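Local atomic coordinates of CENP-V/GFA domain-containing protein (Rhodobacter sphaeroides 2.4.1, PDB entry 3FAC), a protein that is of unknown function but belongs to the Gfa family, probably binds zinc and may, like relatives, act as a carbon-sulfur lyase. Residues 57-60 with 61-65. Numbering follows the deposited sequence.
Sequences LYQF and GTRTA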
loop_
_atom_site.group_PDB
_atom_site.type_symbol
_atom_site.label_atom_id
_atom_site.label_comp_id
_atom_site.label_asym_id
_atom_site.label_seq_id
_atom_site.Cartn_x
_atom_site.Cartn_y
_atom_site.Cartn_z
ATOM N N LEU A 57 6.623 -1.387 -10.994
ATOM C CA LEU A 57 5.617 -0.357 -11.188
ATOM C C LEU A 57 4.551 -0.833 -12.159
ATOM O O LEU A 57 4.858 -1.371 -13.224
ATOM C CB LEU A 57 6.275 0.912 -11.731
ATOM C CG LEU A 57 5.351 2.009 -12.253
ATOM C CD1 LEU A 57 4.476 2.547 -11.120
ATOM C CD2 LEU A 57 6.194 3.114 -12.852
ATOM N N TYR A 58 3.296 -0.638 -11.785
ATOM C CA TYR A 58 2.192 -1.033 -12.638
ATOM C C TYR A 58 1.209 0.112 -12.809
ATOM O O TYR A 58 0.740 0.694 -11.831
ATOM C CB TYR A 58 1.459 -2.235 -12.054
ATOM C CG TYR A 58 0.301 -2.682 -12.913
ATOM C CD1 TYR A 58 0.507 -3.105 -14.228
ATOM C CD2 TYR A 58 -0.999 -2.693 -12.415
ATOM C CE1 TYR A 58 -0.556 -3.530 -15.023
ATOM C CE2 TYR A 58 -2.068 -3.117 -13.201
ATOM C CZ TYR A 58 -1.838 -3.534 -14.503
ATOM O OH TYR A 58 -2.890 -3.960 -15.280
ATOM N N GLN A 59 0.907 0.426 -14.066
ATOM C CA GLN A 59 -0.027 1.492 -14.409
ATOM C C GLN A 59 -1.050 0.965 -15.406
ATOM O O GLN A 59 -0.755 0.050 -16.175
ATOM C CB GLN A 59 0.719 2.667 -15.039
ATOM C CG GLN A 59 1.494 3.536 -14.070
ATOM C CD GLN A 59 2.330 4.578 -14.791
ATOM O OE1 GLN A 59 3.425 4.288 -15.271
ATOM N NE2 GLN A 59 1.804 5.793 -14.890
ATOM N N PHE A 60 -2.245 1.545 -15.397
ATOM C CA PHE A 60 -3.289 1.128 -16.324
ATOM C C PHE A 60 -4.402 2.168 -16.425
ATOM O O PHE A 60 -4.430 3.135 -15.663
ATOM C CB PHE A 60 -3.858 -0.231 -15.899
ATOM C CG PHE A 60 -4.689 -0.189 -14.644
ATOM C CD1 PHE A 60 -6.047 0.106 -14.702
ATOM C CD2 PHE A 60 -4.118 -0.461 -13.410
ATOM C CE1 PHE A 60 -6.822 0.127 -13.547
ATOM C CE2 PHE A 60 -4.885 -0.443 -12.249
ATOM C CZ PHE A 60 -6.239 -0.149 -12.318
ATOM N N GLY A 61 -5.311 1.965 -17.375
ATOM C CA GLY A 61 -6.415 2.891 -17.561
ATOM C C GLY A 61 -5.927 4.302 -17.814
ATOM O O GLY A 61 -5.359 4.593 -18.869
ATOM N N THR A 62 -6.145 5.183 -16.844
ATOM C CA THR A 62 -5.708 6.568 -16.965
ATOM C C THR A 62 -4.210 6.669 -16.708
ATOM O O THR A 62 -3.602 7.709 -16.953
ATOM C CB THR A 62 -6.428 7.474 -15.951
ATOM O OG1 THR A 62 -6.120 7.038 -14.622
ATOM C CG2 THR A 62 -7.935 7.420 -16.159
ATOM N N ARG A 63 -3.619 5.582 -16.219
ATOM C CA ARG A 63 -2.192 5.550 -15.913
ATOM C C ARG A 63 -1.864 6.652 -14.914
ATOM O O ARG A 63 -0.731 7.131 -14.840
ATOM C CB ARG A 63 -1.357 5.732 -17.186
ATOM C CG ARG A 63 -1.501 4.598 -18.186
ATOM C CD ARG A 63 -0.692 4.858 -19.447
ATOM N NE ARG A 63 0.747 4.663 -19.268
ATOM C CZ ARG A 63 1.343 3.478 -19.159
ATOM N NH1 ARG A 63 0.625 2.362 -19.204
ATOM N NH2 ARG A 63 2.663 3.408 -19.024
ATOM N N THR A 64 -2.878 7.049 -14.151
ATOM C CA THR A 64 -2.732 8.086 -13.139
ATOM C C THR A 64 -2.178 7.444 -11.874
ATOM O O THR A 64 -1.126 7.839 -11.366
ATOM C CB THR A 64 -4.096 8.732 -12.798
ATOM O OG1 THR A 64 -4.701 9.241 -13.994
ATOM C CG2 THR A 64 -3.911 9.868 -11.799
ATOM N N ALA A 65 -2.899 6.446 -11.376
ATOM C CA ALA A 65 -2.499 5.734 -10.176
ATOM C C ALA A 65 -1.211 4.958 -10.422
ATOM O O ALA A 65 -1.002 4.399 -11.501
ATOM C CB ALA A 65 -3.610 4.784 -9.741
#
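Gln-59 and Arg-63 both set CG beside the backbone N and anti to the carbonyl carbon, with chi1 at -76° in the glutamine. From there the glutamine chain runs out extended, and its amide arrives at the backbone of Arg-63. NE2 of Gln-59 donates a hydrogen bond to O of Arg-63 at 2.9 Å. The bond is bent, 139° at the hydrogen. The acceptor lies close to the plane of the amide, while the donor is tilted from the carbonyl plane. The arginine chain bends at chi3 and crosses the glutamine at about a right angle. CB of Gln-59 therefore sits over one face of the guanidinium, toward its rim. The two polar ends do not bond; OE1 of Gln-59 and NH2 of Arg-63 stay 3.9 Å apart. CG of Gln-59 also touches O of Ala-65, at 3.7 Å. With an alanine at Gln-59, the Arg-63 carbonyl is likely to lose its amide donor, and the touch of CG on O of Ala-65 would go too.

A type II' beta turn from Phe-60 to Arg-63 carries the chain round. N of Arg-63 closes it with a hydrogen bond to O of Phe-60. Gly-61 has positive phi, and a CB there would clash with O of Phe-60. OG1 of Thr-62 is hydrogen-bonded at 2.7 Å to OG1 of Thr-64, just past the turn.

The turn lies at the surface, in the loop that joins strand 55-58, at the sheet edge, to its antiparallel neighbour 66-70. Tyr-58 pairs with His-67 through the backbone, and the Phe-60 ring meets the rings of Phe-30 and His-67.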